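CELL division inhibitor (Pyrococcus furiosus, PDB 1G3Q) binds ADP with magnesium and probably hydrolyses ATP as a MinD-type cell division ATPase. Local coordinates at residues 17-22 and 138-143; 35-40 and 103-108; 97-102 and 123-128; 195-198 and 202-205. All blocks are in the same frame, centred on the assembly; numbering follows the deposited sequence.

Contact 1. Residues 17-22 and 138-143; sequences TTVTAN and LLVTNP. With MG (magnesium ion), chain B; ADP (adenosine-5'-diphosphate), chain C.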
loop_
_atom_site.group_PDB
_atom_site.type_symbol
_atom_site.label_atom_id
_atom_site.label_comp_id
_atom_site.label_asym_id
_atom_site.label_seq_id
_atom_site.Cartn_x
_atom_site.Cartn_y
_atom_site.Cartn_z
ATOM N N THR A 17 4.979 -0.605 0.176
ATOM C CA THR A 17 5.063 0.847 0.095
ATOM C C THR A 17 5.154 1.301 -1.355
ATOM O O THR A 17 4.522 2.289 -1.743
ATOM C CB THR A 17 6.266 1.370 0.897
ATOM O OG1 THR A 17 6.056 1.063 2.277
ATOM C CG2 THR A 17 6.398 2.890 0.756
ATOM N N THR A 18 5.922 0.563 -2.154
ATOM C CA THR A 18 6.094 0.874 -3.570
ATOM C C THR A 18 4.762 0.784 -4.321
ATOM O O THR A 18 4.435 1.649 -5.139
ATOM C CB THR A 18 7.108 -0.082 -4.230
ATOM O OG1 THR A 18 8.390 0.071 -3.605
ATOM C CG2 THR A 18 7.242 0.217 -5.715
ATOM N N VAL A 19 3.994 -0.267 -4.047
ATOM C CA VAL A 19 2.700 -0.428 -4.697
ATOM C C VAL A 19 1.753 0.667 -4.211
ATOM O O VAL A 19 1.053 1.284 -5.009
ATOM C CB VAL A 19 2.096 -1.822 -4.400
ATOM C CG1 VAL A 19 0.651 -1.895 -4.886
ATOM C CG2 VAL A 19 2.921 -2.886 -5.099
ATOM N N THR A 20 1.741 0.922 -2.905
ATOM C CA THR A 20 0.871 1.960 -2.357
ATOM C C THR A 20 1.139 3.306 -3.033
ATOM O O THR A 20 0.217 3.966 -3.512
ATOM C CB THR A 20 1.082 2.147 -0.837
ATOM O OG1 THR A 20 0.821 0.914 -0.152
ATOM C CG2 THR A 20 0.140 3.222 -0.307
ATOM N N ALA A 21 2.406 3.710 -3.054
ATOM C CA ALA A 21 2.805 4.982 -3.653
ATOM C C ALA A 21 2.510 5.081 -5.152
ATOM O O ALA A 21 1.907 6.056 -5.602
ATOM C CB ALA A 21 4.291 5.234 -3.398
ATOM N N ASN A 22 2.933 4.086 -5.928
ATOM C CA ASN A 22 2.693 4.125 -7.369
ATOM C C ASN A 22 1.214 4.029 -7.737
ATOM O O ASN A 22 0.749 4.737 -8.632
ATOM C CB ASN A 22 3.479 3.022 -8.085
ATOM C CG ASN A 22 4.956 3.361 -8.231
ATOM O OD1 ASN A 22 5.763 3.084 -7.342
ATOM N ND2 ASN A 22 5.308 3.982 -9.348
ATOM N N LEU A 138 -5.442 -5.908 -1.248
ATOM C CA LEU A 138 -4.664 -6.158 -2.450
ATOM C C LEU A 138 -3.406 -6.858 -1.961
ATOM O O LEU A 138 -2.560 -6.246 -1.311
ATOM C CB LEU A 138 -4.294 -4.846 -3.152
ATOM C CG LEU A 138 -3.425 -4.993 -4.407
ATOM C CD1 LEU A 138 -4.176 -5.800 -5.458
ATOM C CD2 LEU A 138 -3.063 -3.618 -4.958
ATOM N N LEU A 139 -3.292 -8.145 -2.264
ATOM C CA LEU A 139 -2.140 -8.918 -1.830
ATOM C C LEU A 139 -0.909 -8.600 -2.663
ATOM O O LEU A 139 -0.973 -8.550 -3.892
ATOM C CB LEU A 139 -2.445 -10.420 -1.921
ATOM C CG LEU A 139 -3.796 -10.903 -1.378
ATOM C CD1 LEU A 139 -3.843 -12.429 -1.447
ATOM C CD2 LEU A 139 -3.994 -10.437 0.052
ATOM N N VAL A 140 0.212 -8.373 -1.987
ATOM C CA VAL A 140 1.467 -8.085 -2.668
ATOM C C VAL A 140 2.439 -9.206 -2.327
ATOM O O VAL A 140 2.654 -9.514 -1.155
ATOM C CB VAL A 140 2.070 -6.738 -2.211
ATOM C CG1 VAL A 140 3.399 -6.509 -2.903
ATOM C CG2 VAL A 140 1.107 -5.603 -2.532
ATOM N N THR A 141 3.020 -9.816 -3.352
ATOM C CA THR A 141 3.946 -10.917 -3.144
ATOM C C THR A 141 5.038 -10.955 -4.201
ATOM O O THR A 141 4.934 -10.308 -5.242
ATOM C CB THR A 141 3.204 -12.266 -3.190
ATOM O OG1 THR A 141 4.121 -13.334 -2.913
ATOM C CG2 THR A 141 2.596 -12.482 -4.571
ATOM N N ASN A 142 6.091 -11.713 -3.918
ATOM C CA ASN A 142 7.188 -11.877 -4.857
ATOM C C ASN A 142 7.068 -13.295 -5.411
ATOM O O ASN A 142 6.301 -14.100 -4.885
ATOM C CB ASN A 142 8.532 -11.673 -4.159
ATOM C CG ASN A 142 8.686 -10.269 -3.602
ATOM O OD1 ASN A 142 8.195 -9.300 -4.186
ATOM N ND2 ASN A 142 9.382 -10.150 -2.476
ATOM N N PRO A 143 7.812 -13.615 -6.483
ATOM C CA PRO A 143 7.774 -14.944 -7.106
ATOM C C PRO A 143 8.368 -16.107 -6.301
ATOM O O PRO A 143 8.792 -17.104 -6.884
ATOM C CB PRO A 143 8.523 -14.729 -8.425
ATOM C CG PRO A 143 8.338 -13.264 -8.702
ATOM C CD PRO A 143 8.547 -12.668 -7.337
HETATM MG MG MG B . 7.039 -0.483 3.401
HETATM P PB ADP C . 7.917 -3.170 1.633
HETATM O O1B ADP C . 8.740 -3.463 2.788
HETATM O O2B ADP C . 7.132 -4.359 1.264
HETATM O O3B ADP C . 6.923 -1.850 1.745
HETATM P PA ADP C . 9.163 -1.637 -0.393
HETATM O O1A ADP C . 9.774 -0.589 0.348
HETATM O O2A ADP C . 7.998 -1.221 -1.129
HETATM O O3A ADP C . 8.845 -2.871 0.430
HETATM O "O5'" ADP C . 10.196 -2.101 -1.381
HETATM C "C5'" ADP C . 11.534 -2.600 -0.995
HETATM C "C4'" ADP C . 12.598 -2.097 -1.903
HETATM O "O4'" ADP C . 12.562 -2.768 -3.195
HETATM C "C3'" ADP C . 12.506 -0.642 -2.241
HETATM O "O3'" ADP C . 13.787 -0.025 -2.137
HETATM C "C2'" ADP C . 12.017 -0.554 -3.655
HETATM O "O2'" ADP C . 12.492 0.558 -4.410
HETATM C "C1'" ADP C . 12.443 -1.811 -4.284
HETATM N N9 ADP C . 11.435 -2.405 -5.206
HETATM C C8 ADP C . 10.097 -2.788 -5.027
HETATM N N7 ADP C . 9.506 -3.282 -6.077
HETATM C C5 ADP C . 10.490 -3.239 -7.038
HETATM C C6 ADP C . 10.507 -3.624 -8.409
HETATM N N6 ADP C . 9.411 -4.138 -8.969
HETATM N N1 ADP C . 11.689 -3.448 -9.132
HETATM C C2 ADP C . 12.800 -2.917 -8.535
HETATM N N3 ADP C . 12.869 -2.525 -7.239
HETATM C C4 ADP C . 11.683 -2.709 -6.538
HETATM O O HOH W 1 9.205 0.372 2.846
HETATM O O HOH W 2 4.897 -1.259 4.238
HETATM O O HOH W 3 8.158 -2.008 5.028
HETATM O O HOH W 4 7.103 1.009 5.238
#

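Contact 2. Residues 35-40 and 103-108; sequences LAVDGD and EVIKSL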
loop_
_atom_site.group_PDB
_atom_site.type_symbol
_atom_site.label_atom_id
_atom_site.label_comp_id
_atom_site.label_asym_id
_atom_site.label_seq_id
_atom_site.Cartn_x
_atom_site.Cartn_y
_atom_site.Cartn_z
ATOM N N LEU A 35 -6.044 8.982 -0.836
ATOM C CA LEU A 35 -5.386 9.227 0.443
ATOM C C LEU A 35 -4.471 8.028 0.664
ATOM O O LEU A 35 -4.942 6.895 0.806
ATOM C CB LEU A 35 -6.376 9.311 1.610
ATOM C CG LEU A 35 -5.644 9.450 2.958
ATOM C CD1 LEU A 35 -4.884 10.780 2.998
ATOM C CD2 LEU A 35 -6.625 9.367 4.117
ATOM N N ALA A 36 -3.166 8.272 0.660
ATOM C CA ALA A 36 -2.195 7.208 0.888
ATOM C C ALA A 36 -1.915 7.220 2.388
ATOM O O ALA A 36 -1.440 8.218 2.927
ATOM C CB ALA A 36 -0.917 7.484 0.099
ATOM N N VAL A 37 -2.219 6.113 3.057
ATOM C CA VAL A 37 -2.034 6.016 4.498
ATOM C C VAL A 37 -0.841 5.142 4.887
ATOM O O VAL A 37 -0.721 4.006 4.434
ATOM C CB VAL A 37 -3.306 5.438 5.165
ATOM C CG1 VAL A 37 -3.114 5.328 6.670
ATOM C CG2 VAL A 37 -4.512 6.328 4.848
ATOM N N ASP A 38 0.039 5.678 5.726
ATOM C CA ASP A 38 1.192 4.907 6.169
ATOM C C ASP A 38 0.834 4.164 7.448
ATOM O O ASP A 38 0.995 4.690 8.550
ATOM C CB ASP A 38 2.400 5.807 6.439
ATOM C CG ASP A 38 3.678 5.009 6.611
ATOM O OD1 ASP A 38 3.581 3.785 6.861
ATOM O OD2 ASP A 38 4.777 5.590 6.498
ATOM N N GLY A 39 0.339 2.940 7.295
ATOM C CA GLY A 39 -0.026 2.144 8.451
ATOM C C GLY A 39 1.123 1.293 8.969
ATOM O O GLY A 39 0.925 0.434 9.832
ATOM N N ASP A 40 2.323 1.511 8.436
ATOM C CA ASP A 40 3.490 0.754 8.882
ATOM C C ASP A 40 4.114 1.564 10.011
ATOM O O ASP A 40 5.129 2.244 9.837
ATOM C CB ASP A 40 4.494 0.576 7.741
ATOM C CG ASP A 40 5.359 -0.650 7.929
ATOM O OD1 ASP A 40 5.668 -0.966 9.096
ATOM O OD2 ASP A 40 5.734 -1.294 6.921
ATOM N N GLU A 103 -10.810 2.687 13.400
ATOM C CA GLU A 103 -11.746 3.788 13.598
ATOM C C GLU A 103 -11.237 5.086 12.975
ATOM O O GLU A 103 -12.009 5.844 12.387
ATOM C CB GLU A 103 -12.035 3.994 15.093
ATOM C CG GLU A 103 -10.839 4.389 15.947
ATOM C CD GLU A 103 -11.141 4.323 17.441
ATOM O OE1 GLU A 103 -11.519 3.235 17.931
ATOM O OE2 GLU A 103 -10.999 5.357 18.127
ATOM N N VAL A 104 -9.937 5.337 13.089
ATOM C CA VAL A 104 -9.360 6.553 12.524
ATOM C C VAL A 104 -9.457 6.583 11.003
ATOM O O VAL A 104 -9.934 7.553 10.421
ATOM C CB VAL A 104 -7.877 6.710 12.916
ATOM C CG1 VAL A 104 -7.274 7.905 12.186
ATOM C CG2 VAL A 104 -7.757 6.902 14.418
ATOM N N ILE A 105 -9.002 5.518 10.358
ATOM C CA ILE A 105 -9.028 5.455 8.904
ATOM C C ILE A 105 -10.443 5.492 8.333
ATOM O O ILE A 105 -10.748 6.300 7.457
ATOM C CB ILE A 105 -8.299 4.192 8.404
ATOM C CG1 ILE A 105 -6.818 4.290 8.777
ATOM C CG2 ILE A 105 -8.477 4.039 6.894
ATOM C CD1 ILE A 105 -5.991 3.070 8.410
ATOM N N LYS A 106 -11.314 4.631 8.844
ATOM C CA LYS A 106 -12.681 4.573 8.352
ATOM C C LYS A 106 -13.451 5.887 8.477
ATOM O O LYS A 106 -14.393 6.125 7.726
ATOM C CB LYS A 106 -13.424 3.429 9.047
ATOM C CG LYS A 106 -12.788 2.072 8.745
ATOM C CD LYS A 106 -13.582 0.904 9.316
ATOM C CE LYS A 106 -12.977 -0.418 8.864
ATOM N NZ LYS A 106 -13.813 -1.590 9.240
ATOM N N SER A 107 -13.043 6.748 9.403
ATOM C CA SER A 107 -13.714 8.033 9.582
ATOM C C SER A 107 -13.429 8.983 8.415
ATOM O O SER A 107 -14.054 10.034 8.297
ATOM C CB SER A 107 -13.257 8.699 10.880
ATOM O OG SER A 107 -11.921 9.167 10.767
ATOM N N LEU A 108 -12.484 8.609 7.557
ATOM C CA LEU A 108 -12.109 9.434 6.409
ATOM C C LEU A 108 -12.731 8.925 5.110
ATOM O O LEU A 108 -12.564 9.532 4.052
ATOM C CB LEU A 108 -10.587 9.443 6.258
ATOM C CG LEU A 108 -9.785 10.048 7.413
ATOM C CD1 LEU A 108 -8.321 9.664 7.281
ATOM C CD2 LEU A 108 -9.959 11.560 7.413
#

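Contact 3. Residues 97-102 and 123-128; sequences DPRKLP and LQLDAM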
loop_
_atom_site.group_PDB
_atom_site.type_symbol
_atom_site.label_atom_id
_atom_site.label_comp_id
_atom_site.label_asym_id
_atom_site.label_seq_id
_atom_site.Cartn_x
_atom_site.Cartn_y
_atom_site.Cartn_z
ATOM N N ASP A 97 -1.341 4.038 19.512
ATOM C CA ASP A 97 -2.158 2.860 19.793
ATOM C C ASP A 97 -2.642 2.315 18.446
ATOM O O ASP A 97 -3.504 2.914 17.799
ATOM C CB ASP A 97 -3.361 3.245 20.660
ATOM C CG ASP A 97 -4.206 2.045 21.065
ATOM O OD1 ASP A 97 -3.981 0.938 20.528
ATOM O OD2 ASP A 97 -5.104 2.217 21.919
ATOM N N PRO A 98 -2.094 1.173 18.007
ATOM C CA PRO A 98 -2.495 0.582 16.724
ATOM C C PRO A 98 -3.950 0.133 16.677
ATOM O O PRO A 98 -4.548 0.056 15.605
ATOM C CB PRO A 98 -1.525 -0.583 16.566
ATOM C CG PRO A 98 -1.290 -1.005 17.982
ATOM C CD PRO A 98 -1.104 0.319 18.687
ATOM N N ARG A 99 -4.518 -0.156 17.842
ATOM C CA ARG A 99 -5.898 -0.615 17.917
ATOM C C ARG A 99 -6.898 0.443 17.453
ATOM O O ARG A 99 -8.051 0.128 17.156
ATOM C CB ARG A 99 -6.218 -1.054 19.349
ATOM C CG ARG A 99 -5.330 -2.194 19.838
ATOM C CD ARG A 99 -5.438 -2.372 21.345
ATOM N NE ARG A 99 -5.182 -1.122 22.054
ATOM C CZ ARG A 99 -5.361 -0.957 23.359
ATOM N NH1 ARG A 99 -5.788 -1.972 24.100
ATOM N NH2 ARG A 99 -5.154 0.230 23.917
ATOM N N LYS A 100 -6.459 1.696 17.377
ATOM C CA LYS A 100 -7.343 2.776 16.943
ATOM C C LYS A 100 -7.258 3.066 15.446
ATOM O O LYS A 100 -7.933 3.966 14.946
ATOM C CB LYS A 100 -7.045 4.051 17.733
ATOM C CG LYS A 100 -7.509 3.977 19.179
ATOM C CD LYS A 100 -7.105 5.201 19.973
ATOM C CE LYS A 100 -7.687 5.133 21.382
ATOM N NZ LYS A 100 -7.215 6.268 22.220
ATOM N N LEU A 101 -6.434 2.303 14.736
ATOM C CA LEU A 101 -6.280 2.494 13.298
ATOM C C LEU A 101 -7.600 2.343 12.536
ATOM O O LEU A 101 -7.972 3.220 11.756
ATOM C CB LEU A 101 -5.234 1.521 12.741
ATOM C CG LEU A 101 -3.776 1.950 12.935
ATOM C CD1 LEU A 101 -2.830 0.811 12.572
ATOM C CD2 LEU A 101 -3.502 3.176 12.063
ATOM N N PRO A 102 -8.330 1.233 12.755
ATOM C CA PRO A 102 -9.601 1.046 12.047
ATOM C C PRO A 102 -10.587 2.206 12.180
ATOM O O PRO A 102 -11.138 2.663 11.183
ATOM C CB PRO A 102 -10.132 -0.251 12.644
ATOM C CG PRO A 102 -8.868 -1.028 12.878
ATOM C CD PRO A 102 -7.968 0.016 13.506
ATOM N N LEU A 123 1.188 -11.014 10.700
ATOM C CA LEU A 123 -0.072 -11.157 11.405
ATOM C C LEU A 123 -0.020 -10.678 12.851
ATOM O O LEU A 123 -0.935 -10.954 13.627
ATOM C CB LEU A 123 -0.510 -12.623 11.361
ATOM C CG LEU A 123 -0.717 -13.206 9.960
ATOM C CD1 LEU A 123 -0.818 -14.718 10.049
ATOM C CD2 LEU A 123 -1.972 -12.610 9.327
ATOM N N GLN A 124 1.042 -9.968 13.224
ATOM C CA GLN A 124 1.138 -9.465 14.589
ATOM C C GLN A 124 0.204 -8.265 14.762
ATOM O O GLN A 124 -0.468 -7.860 13.812
ATOM C CB GLN A 124 2.586 -9.101 14.932
ATOM C CG GLN A 124 3.518 -10.314 14.965
ATOM C CD GLN A 124 2.953 -11.471 15.789
ATOM O OE1 GLN A 124 2.619 -11.311 16.962
ATOM N NE2 GLN A 124 2.849 -12.641 15.171
ATOM N N LEU A 125 0.162 -7.701 15.966
ATOM C CA LEU A 125 -0.741 -6.590 16.269
ATOM C C LEU A 125 -0.770 -5.417 15.291
ATOM O O LEU A 125 -1.827 -5.091 14.747
ATOM C CB LEU A 125 -0.477 -6.059 17.683
ATOM C CG LEU A 125 -1.461 -4.994 18.181
ATOM C CD1 LEU A 125 -2.887 -5.537 18.135
ATOM C CD2 LEU A 125 -1.088 -4.573 19.594
ATOM N N ASP A 126 0.371 -4.767 15.080
ATOM C CA ASP A 126 0.417 -3.630 14.166
ATOM C C ASP A 126 -0.093 -4.011 12.779
ATOM O O ASP A 126 -0.889 -3.285 12.183
ATOM C CB ASP A 126 1.845 -3.081 14.059
ATOM C CG ASP A 126 2.264 -2.298 15.288
ATOM O OD1 ASP A 126 1.507 -2.289 16.284
ATOM O OD2 ASP A 126 3.356 -1.689 15.260
ATOM N N ALA A 127 0.365 -5.151 12.271
ATOM C CA ALA A 127 -0.043 -5.618 10.949
ATOM C C ALA A 127 -1.551 -5.832 10.867
ATOM O O ALA A 127 -2.201 -5.367 9.930
ATOM C CB ALA A 127 0.685 -6.915 10.603
ATOM N N MET A 128 -2.103 -6.534 11.851
ATOM C CA MET A 128 -3.536 -6.807 11.873
ATOM C C MET A 128 -4.366 -5.535 12.004
ATOM O O MET A 128 -5.381 -5.378 11.325
ATOM C CB MET A 128 -3.879 -7.760 13.021
ATOM C CG MET A 128 -3.354 -9.175 12.849
ATOM S SD MET A 128 -4.001 -10.011 11.381
ATOM C CE MET A 128 -5.752 -9.912 11.670
#

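Contact 4. Residues 195-198 and 202-205; sequences AVIP and AIRE. With ADP (adenosine-5'-diphosphate), chain C.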
loop_
_atom_site.group_PDB
_atom_site.type_symbol
_atom_site.label_atom_id
_atom_site.label_comp_id
_atom_site.label_asym_id
_atom_site.label_seq_id
_atom_site.Cartn_x
_atom_site.Cartn_y
_atom_site.Cartn_z
ATOM N N ALA A 195 -1.947 -7.936 -11.562
ATOM C CA ALA A 195 -0.851 -7.294 -12.267
ATOM C C ALA A 195 0.500 -7.894 -11.945
ATOM O O ALA A 195 0.739 -8.376 -10.836
ATOM C CB ALA A 195 -0.830 -5.797 -11.950
ATOM N N VAL A 196 1.377 -7.865 -12.940
ATOM C CA VAL A 196 2.731 -8.352 -12.784
ATOM C C VAL A 196 3.599 -7.108 -12.878
ATOM O O VAL A 196 3.606 -6.427 -13.904
ATOM C CB VAL A 196 3.133 -9.328 -13.916
ATOM C CG1 VAL A 196 4.570 -9.779 -13.726
ATOM C CG2 VAL A 196 2.207 -10.537 -13.921
ATOM N N ILE A 197 4.291 -6.786 -11.793
ATOM C CA ILE A 197 5.179 -5.628 -11.776
ATOM C C ILE A 197 6.581 -6.207 -11.923
ATOM O O ILE A 197 7.070 -6.919 -11.045
ATOM C CB ILE A 197 5.090 -4.848 -10.445
ATOM C CG1 ILE A 197 3.634 -4.484 -10.136
ATOM C CG2 ILE A 197 5.939 -3.576 -10.533
ATOM C CD1 ILE A 197 2.976 -3.569 -11.164
ATOM N N PRO A 198 7.245 -5.915 -13.044
ATOM C CA PRO A 198 8.591 -6.447 -13.253
ATOM C C PRO A 198 9.655 -5.827 -12.362
ATOM O O PRO A 198 9.478 -4.724 -11.837
ATOM C CB PRO A 198 8.841 -6.148 -14.726
ATOM C CG PRO A 198 8.145 -4.825 -14.900
ATOM C CD PRO A 198 6.835 -5.053 -14.171
ATOM N N ALA A 202 14.081 1.332 -12.532
ATOM C CA ALA A 202 13.335 2.593 -12.548
ATOM C C ALA A 202 12.474 2.760 -11.300
ATOM O O ALA A 202 12.282 3.876 -10.802
ATOM C CB ALA A 202 12.462 2.669 -13.791
ATOM N N ILE A 203 11.943 1.648 -10.799
ATOM C CA ILE A 203 11.107 1.684 -9.608
ATOM C C ILE A 203 11.953 2.074 -8.393
ATOM O O ILE A 203 11.551 2.915 -7.587
ATOM C CB ILE A 203 10.420 0.311 -9.383
ATOM C CG1 ILE A 203 9.317 0.117 -10.431
ATOM C CG2 ILE A 203 9.848 0.231 -7.978
ATOM C CD1 ILE A 203 8.615 -1.250 -10.381
ATOM N N ARG A 204 13.129 1.464 -8.276
ATOM C CA ARG A 204 14.045 1.763 -7.176
ATOM C C ARG A 204 14.480 3.224 -7.282
ATOM O O ARG A 204 14.594 3.927 -6.276
ATOM C CB ARG A 204 15.271 0.839 -7.249
ATOM C CG ARG A 204 16.424 1.203 -6.308
ATOM C CD ARG A 204 16.023 1.170 -4.834
ATOM N NE ARG A 204 17.163 1.443 -3.955
ATOM C CZ ARG A 204 17.064 1.720 -2.657
ATOM N NH1 ARG A 204 18.159 1.954 -1.944
ATOM N NH2 ARG A 204 15.874 1.772 -2.070
ATOM N N GLU A 205 14.713 3.683 -8.506
ATOM C CA GLU A 205 15.128 5.062 -8.711
ATOM C C GLU A 205 14.042 6.009 -8.203
ATOM O O GLU A 205 14.340 7.011 -7.550
ATOM C CB GLU A 205 15.403 5.332 -10.192
ATOM C CG GLU A 205 16.158 6.635 -10.421
ATOM C CD GLU A 205 16.505 6.884 -11.880
ATOM O OE1 GLU A 205 16.530 5.916 -12.675
ATOM O OE2 GLU A 205 16.771 8.055 -12.226
HETATM P PB ADP C . 7.917 -3.170 1.633
HETATM O O1B ADP C . 8.740 -3.463 2.788
HETATM O O2B ADP C . 7.132 -4.359 1.264
HETATM O O3B ADP C . 6.923 -1.850 1.745
HETATM P PA ADP C . 9.163 -1.637 -0.393
HETATM O O1A ADP C . 9.774 -0.589 0.348
HETATM O O2A ADP C . 7.998 -1.221 -1.129
HETATM O O3A ADP C . 8.845 -2.871 0.430
HETATM O "O5'" ADP C . 10.196 -2.101 -1.381
HETATM C "C5'" ADP C . 11.534 -2.600 -0.995
HETATM C "C4'" ADP C . 12.598 -2.097 -1.903
HETATM O "O4'" ADP C . 12.562 -2.768 -3.195
HETATM C "C3'" ADP C . 12.506 -0.642 -2.241
HETATM O "O3'" ADP C . 13.787 -0.025 -2.137
HETATM C "C2'" ADP C . 12.017 -0.554 -3.655
HETATM O "O2'" ADP C . 12.492 0.558 -4.410
HETATM C "C1'" ADP C . 12.443 -1.811 -4.284
HETATM N N9 ADP C . 11.435 -2.405 -5.206
HETATM C C8 ADP C . 10.097 -2.788 -5.027
HETATM N N7 ADP C . 9.506 -3.282 -6.077
HETATM C C5 ADP C . 10.490 -3.239 -7.038
HETATM C C6 ADP C . 10.507 -3.624 -8.409
HETATM N N6 ADP C . 9.411 -4.138 -8.969
HETATM N N1 ADP C . 11.689 -3.448 -9.132
HETATM C C2 ADP C . 12.800 -2.917 -8.535
HETATM N N3 ADP C . 12.869 -2.525 -7.239
HETATM C C4 ADP C . 11.683 -2.709 -6.538
#

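Contact 1. Residues 17-22 and 138-143
Val19, in the first turns of helix 16-29, rests on Leu138 and Val140 of strand 136-141. Its CB points at the strand and forks there. One branch, CG1, lies anti to the backbone N (chi1 171°) and comes to 4.1 Å from Leu138 CD2, the two side chains meeting at a slant. The other, CG2, meets Val140 CG2 tip to tip at 4.2 Å. Ile7 of the neighbouring strand 3-8 touches both Leu138 and Val140 on this side of the sheet.

The residues just before Val19 do quite different work. Thr17 OG1 binds the magnesium ion at 2.1 Å and is hydrogen-bonded to Asp118, while Thr17 N donates to ADP O3B over 2.8 Å. Thr18 holds the alpha phosphate twice, because its N and its OG1 (2.8 Å) both donate to ADP O2A. ADP O3B and four waters complete the six ligands of the metal. This is the helix end of the Walker A P-loop.

The chemistry is thus divided: between these two segments the meeting is methyl to methyl, while the N-H groups and hydroxyls of Thr17 and Thr18 go to phosphate and metal, where the helix end would probably help to offset the negative charge.

Contact 2. Residues 35-40 and 103-108
Ile105 CG1 sits beside the backbone N, anti to the carbonyl carbon (chi1 -65°), and the chain then runs on fully extended (chi2 177°), which carries CD1 over to Val37 although CB itself does not point at the strand. Leu35 turns the other way: its CG is anti to the backbone N (chi1 175°), and CD2 reaches out to Leu108.

Ile105 CD1 lies 4.1 Å from Val37 CG1, the two side chains crossing on a slant. Leu35 CD2 and Leu108 CD1 are closer, 3.6 Å apart, with the side chains nearly perpendicular. All four residues are buried, and Ile105 and Leu108 also touch Ile115 of strand 114-118. The contact belongs to a beta-alpha-beta crossover of the P-loop fold: the chain leaves strand 81-84, passes through helices 90-95 and 101-106 and returns as strand 114-118, and strand 34-38 lies between those two parallel strands, under helix 101-106.

At the end of the strand Asp38 begins a polar turn. Asp38 OD1 accepts from Asp40 N at 3.0 Å, an Asx turn, while Asp38 OD2 takes a weak bond from Leu46 N. The turn sets the backbone of Asp40, a magnesium-binding residue of this protein, for an ion not bound to this chain here. On the helix side, Ser107 OG is bonded to Val104 O at 2.6 Å, and Leu108 N to Ile105 O at 2.9 Å.

Contact 3. Residues 97-102 and 123-128
Pro98 and Leu125 make the apolar part of this contact. Leu125 CG stands anti to the backbone N (chi1 -174°), which brings CD2 round to the proline ring, 3.9 Å from Pro98 CG, and the two side chains cross nearly at right angles. Beside them the aliphatic part of Arg99 just reaches the other methyl, with Arg99 CG 4.5 Å from Leu125 CD1.

A carboxylate lies against the same ring. Asp126 OD1 comes to 3.5 Å from Pro98 CB and equally near Pro98 CG, a van der Waals approach of oxygen to carbon. Asp126 also touches Thr42, and Pro98 touches Leu41, both in the loop after strand 34-38.

These residues join two helix starts on the surface of the P-loop domain. Pro98 lies near the start of helix 101-106, while Leu125 and Asp126 form the first turn of helix 125-131, with Gln124 at its N-cap position and Met128 N bonded to Gln124 O.

The charged interactions stay within the 97-102 segment. Arg99 forms a salt bridge to Asp97, gripping it side-on with two nitrogens: NE donates to Asp97 OD1 at 2.8 Å and nearly straight (170°), and NH2 reaches Asp97 OD2, also at 2.8 Å, from above the carboxylate plane. Asp97 OD1 has a second donor in Arg99 N at 2.9 Å, the bond of an Asx turn, and this one comes in from above the carboxylate plane.

Contact 4. Residues 195-198 and 202-205
Ile203 CD1 is lodged between a methyl and an amino group: it lies 3.5 Å from Ile197 CG2 and only 3.3 Å from ADP N6, a nitrogen whose hydrogen bond goes to Pro198 O instead. The two isoleucine side chains cross near a right angle. The bond from ADP N6 to Pro198 O is almost straight (174°) and 2.9 Å long, the kind of backbone contact that reads the 6-amino group of adenine.

Ile203 also packs on the base through its other branch: CG2, anti to the backbone N, lies 3.7 Å from ADP C5, near the bond where the two rings fuse. With alanine here, the CG2 and CD1 contacts go, which would probably open a gap against the adenine and beside Ile197 CG2. Arg204, on the next position of the helix, turns to the sugar instead, where its NH2 makes a weak bond of 2.8 Å to ADP O3'.

Strand 193-198, at an edge of the sheet, is paired with strand 164-173 through Ile197 and Leu170. Helix 221-235 covers Ile197 with Ala225 and Phe226, and helix 201-209 starts just past the strand, placing Ile203 against the base.

In the fold
Contacts 1, 2 and 4 reach the same mixed sheet; contact 3 joins two helix starts at the surface. Contacts 2 and 3 both fall between the segments of contact 1, alternate with each other along the chain and share helix 101-106, and contact 4 follows after all of them. Contacts 1 and 4 lie about 10 Å apart between centres and touch through Thr18 CG2 and Ile203 CG2; both meet ADP, contact 1 at the phosphates and contact 4 at the base and sugar. Contacts 2 and 3, centres about 12 Å apart, sit across the chain's centre from contact 4, with centres about 25 and 28 Å from its centre. Nucleotide binding thus joins the P-loop to the far sheet edge, while contacts 2 and 3 pack the other flank.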